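Local coordinates for beta-n-acetylhexosaminidase (Streptococcus pneumoniae, PDB 4AZI), which probably removes terminal beta-linked N-acetylglucosamine residues from glycans, acting as a family 20 exo-glycosidase with a TIM-barrel catalytic module, at residues 233-238 / 259-264. The protein carries 2 engineered substitutions. Sequence-based numbering, arbitrary orientation.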
ATOM      1  N   TYR A 233     -15.074   9.791  11.953  1.00 13.20           N
ATOM      2  CA  TYR A 233     -14.433  11.100  12.095  1.00 13.66           C
ATOM      3  C   TYR A 233     -14.854  11.723  13.417  1.00 14.38           C
ATOM      4  O   TYR A 233     -16.018  11.614  13.818  1.00 14.21           O
ATOM      5  CB  TYR A 233     -14.805  12.007  10.918  1.00 13.43           C
ATOM      6  CG  TYR A 233     -14.127  13.362  10.931  1.00 13.18           C
ATOM      7  CD1 TYR A 233     -12.775  13.497  10.600  1.00 12.70           C
ATOM      8  CD2 TYR A 233     -14.844  14.511  11.252  1.00 13.12           C
ATOM      9  CE1 TYR A 233     -12.158  14.747  10.595  1.00 12.97           C
ATOM     10  CE2 TYR A 233     -14.241  15.761  11.258  1.00 12.82           C
ATOM     11  CZ  TYR A 233     -12.901  15.875  10.933  1.00 12.58           C
ATOM     12  OH  TYR A 233     -12.314  17.116  10.942  1.00 12.17           O
ATOM     13  N   GLU A 234     -13.880  12.320  14.102  1.00 15.36           N
ATOM     14  CA  GLU A 234     -14.068  13.002  15.396  1.00 16.57           C
ATOM     15  C   GLU A 234     -14.700  12.135  16.507  1.00 16.60           C
ATOM     16  O   GLU A 234     -15.440  12.641  17.359  1.00 16.87           O
ATOM     17  CB  GLU A 234     -14.800  14.349  15.209  1.00 17.70           C
ATOM     18  CG  GLU A 234     -14.187  15.485  16.034  1.00 19.12           C
ATOM     19  CD  GLU A 234     -14.778  16.854  15.732  1.00 20.32           C
ATOM     20  OE1 GLU A 234     -15.279  17.081  14.608  1.00 21.29           O
ATOM     21  OE2 GLU A 234     -14.737  17.719  16.627  1.00 21.90           O
ATOM     22  N   ASP A 235     -14.377  10.837  16.487  1.00 16.34           N
ATOM     23  CA  ASP A 235     -14.854   9.840  17.464  1.00 16.40           C
ATOM     24  C   ASP A 235     -16.385   9.788  17.605  1.00 16.49           C
ATOM     25  O   ASP A 235     -16.890   9.528  18.688  1.00 15.96           O
ATOM     26  CB  ASP A 235     -14.218  10.048  18.861  1.00 16.24           C
ATOM     27  CG  ASP A 235     -12.699  10.031  18.849  1.00 16.51           C
ATOM     28  OD1 ASP A 235     -12.087   9.446  17.918  1.00 15.94           O
ATOM     29  OD2 ASP A 235     -12.114  10.599  19.806  1.00 16.27           O
ATOM     30  N   LYS A 236     -17.108  10.047  16.515  1.00 17.31           N
ATOM     31  CA  LYS A 236     -18.576  10.040  16.510  1.00 18.21           C
ATOM     32  C   LYS A 236     -19.064   8.802  15.771  1.00 18.64           C
ATOM     33  O   LYS A 236     -18.399   8.327  14.855  1.00 18.10           O
ATOM     34  CB  LYS A 236     -19.129  11.300  15.826  1.00 19.26           C
ATOM     35  CG  LYS A 236     -18.689  12.631  16.435  1.00 21.10           C
ATOM     36  CD  LYS A 236     -19.487  13.004  17.683  1.00 22.60           C
ATOM     37  CE  LYS A 236     -19.207  14.441  18.123  1.00 23.84           C
ATOM     38  NZ  LYS A 236     -19.928  14.844  19.377  1.00 24.54           N
ATOM     39  N   ASP A 237     -20.219   8.271  16.153  1.00 19.20           N
ATOM     40  CA  ASP A 237     -20.682   7.033  15.534  1.00 20.25           C
ATOM     41  C   ASP A 237     -22.149   7.045  15.089  1.00 20.73           C
ATOM     42  O   ASP A 237     -22.809   6.002  15.083  1.00 21.15           O
ATOM     43  CB  ASP A 237     -20.389   5.834  16.449  1.00 20.70           C
ATOM     44  CG  ASP A 237     -21.253   5.827  17.701  1.00 22.07           C
ATOM     45  OD1 ASP A 237     -21.895   6.857  17.997  1.00 22.08           O
ATOM     46  OD2 ASP A 237     -21.301   4.784  18.383  1.00 23.80           O
ATOM     47  N   ASP A 238     -22.657   8.214  14.705  1.00 21.23           N
ATOM     48  CA  ASP A 238     -24.014   8.287  14.163  1.00 21.37           C
ATOM     49  C   ASP A 238     -24.033   7.834  12.701  1.00 21.13           C
ATOM     50  O   ASP A 238     -25.101   7.629  12.122  1.00 21.68           O
ATOM     51  CB  ASP A 238     -24.628   9.682  14.345  1.00 22.16           C
ATOM     52  CG  ASP A 238     -23.753  10.795  13.788  1.00 22.88           C
ATOM     53  OD1 ASP A 238     -23.796  11.034  12.565  0.50 22.94           O
ATOM     54  OD2 ASP A 238     -23.021  11.432  14.579  0.50 22.96           O
ATOM     55  N   LEU A 259      -9.323  13.550  13.159  1.00 13.27           N
ATOM     56  CA  LEU A 259      -9.503  12.121  12.904  1.00 13.07           C
ATOM     57  C   LEU A 259      -9.824  11.333  14.169  1.00 12.90           C
ATOM     58  O   LEU A 259      -9.545  11.786  15.283  1.00 13.42           O
ATOM     59  CB  LEU A 259      -8.273  11.550  12.188  1.00 12.89           C
ATOM     60  CG  LEU A 259      -7.737  12.455  11.075  1.00 13.05           C
ATOM     61  CD1 LEU A 259      -6.524  11.835  10.378  1.00 12.27           C
ATOM     62  CD2 LEU A 259      -8.859  12.783  10.089  1.00 12.75           C
ATOM     63  N   ALA A 260     -10.448  10.172  13.995  1.00 12.22           N
ATOM     64  CA  ALA A 260     -10.653   9.242  15.095  1.00 12.04           C
ATOM     65  C   ALA A 260      -9.305   8.835  15.677  1.00 11.81           C
ATOM     66  O   ALA A 260      -8.305   8.750  14.960  1.00 11.59           O
ATOM     67  CB  ALA A 260     -11.429   8.012  14.636  1.00 11.73           C
ATOM     68  N   SER A 261      -9.273   8.623  16.985  1.00 11.84           N
ATOM     69  CA  SER A 261      -8.065   8.142  17.626  1.00 11.72           C
ATOM     70  C   SER A 261      -7.941   6.646  17.365  1.00 11.90           C
ATOM     71  O   SER A 261      -8.952   5.981  17.088  1.00 12.03           O
ATOM     72  CB  SER A 261      -8.116   8.414  19.126  1.00 11.64           C
ATOM     73  OG  SER A 261      -9.135   7.647  19.734  1.00 11.11           O
ATOM     74  N   PRO A 262      -6.710   6.111  17.451  1.00 11.76           N
ATOM     75  CA  PRO A 262      -6.539   4.660  17.368  1.00 11.94           C
ATOM     76  C   PRO A 262      -7.270   3.964  18.511  1.00 11.91           C
ATOM     77  O   PRO A 262      -7.832   2.884  18.302  1.00 11.78           O
ATOM     78  CB  PRO A 262      -5.021   4.458  17.495  1.00 11.65           C
ATOM     79  CG  PRO A 262      -4.416   5.788  17.269  1.00 11.91           C
ATOM     80  CD  PRO A 262      -5.430   6.807  17.667  1.00 11.87           C
ATOM     81  N   GLN A 263      -7.264   4.579  19.699  1.00 11.85           N
ATOM     82  CA  GLN A 263      -8.037   4.067  20.844  1.00 11.87           C
ATOM     83  C   GLN A 263      -9.515   3.901  20.467  1.00 12.07           C
ATOM     84  O   GLN A 263     -10.110   2.839  20.698  1.00 12.24           O
ATOM     85  CB  GLN A 263      -7.935   4.995  22.065  1.00 11.82           C
ATOM     86  CG  GLN A 263      -6.573   5.062  22.742  1.00 11.74           C
ATOM     87  CD  GLN A 263      -5.785   6.310  22.363  1.00 11.36           C
ATOM     88  OE1 GLN A 263      -5.851   6.778  21.229  1.00 10.95           O
ATOM     89  NE2 GLN A 263      -5.049   6.860  23.322  1.00 11.47           N
ATOM     90  N   TYR A 264     -10.103   4.953  19.896  1.00 11.86           N
ATOM     91  CA  TYR A 264     -11.509   4.921  19.502  1.00 11.67           C
ATOM     92  C   TYR A 264     -11.825   3.840  18.459  1.00 11.16           C
ATOM     93  O   TYR A 264     -12.815   3.124  18.593  1.00 11.11           O
ATOM     94  CB  TYR A 264     -12.002   6.284  19.004  1.00 11.44           C
ATOM     95  CG  TYR A 264     -13.506   6.305  18.819  1.00 11.72           C
ATOM     96  CD1 TYR A 264     -14.350   6.575  19.893  1.00 12.06           C
ATOM     97  CD2 TYR A 264     -14.084   6.011  17.585  1.00 11.67           C
ATOM     98  CE1 TYR A 264     -15.726   6.582  19.741  1.00 12.22           C
ATOM     99  CE2 TYR A 264     -15.459   6.018  17.418  1.00 12.06           C
ATOM    100  CZ  TYR A 264     -16.274   6.295  18.504  1.00 12.35           C
ATOM    101  OH  TYR A 264     -17.634   6.302  18.365  1.00 12.36           O
TER
HETATM  102  O   HOH W   1     -10.673   8.750  21.240  1.00 14.49           O
HETATM  103  O   HOH W   2      -9.952  11.573  18.219  1.00 15.48           O
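Asp-235 reaches from one loop of the (beta/alpha)8 TIM barrel to the N-cap of helix 262-267 in another, tying the connection between strands 223-227 and 246-249 to the one that follows strand 246-249. The hydrogen bonding centres on its carboxylate. With CG anti to the carbonyl carbon (chi1 -56°), the group extends toward the helix start, where Asp-235 OD1 accepts from Ser-261 N at 3.1 Å through its syn lone pair, with an N-H...O angle of 156°. Serine suits the N-cap because its short side chain folds back: Ser-261 OG takes the bond from Tyr-264 N at 2.9 Å, satisfying an amide of the first turn. Two waters extend the grip: one gives a bond to Asp-235 OD2, though its link on to Ser-261 OG is doubtful because the two lie too close, and the other gives a bond to Leu-259 O and a weak one to the same OD2.

Aromatic packing comes next. The Tyr-264 ring lies along Asp-235, one face under its CA, and Asp-235 CB makes a CH-pi contact 3.8 Å from the ring centroid. Carboxylate and ring are nearly parallel, 18° apart, so the short acid can cover the ring while binding the cap. Across the hydroxyl end stands Asp-237, its carboxylate steeply inclined to the ring and salt-bridged to Lys-268 just beyond the helix.

The apolar side chains that meet are the buried Tyr-233 and Leu-259, the latter's side chain about 7 Å from the bound inhibitor. Tyr-233, whose ring also meets Trp-194, combines a broad apolar surface with a hydroxyl that accepts from Asn-258 N. Its ring receives the leucine branch edge-on, in plane, with Leu-259 CD2 3.9 Å from Tyr-233 CE1.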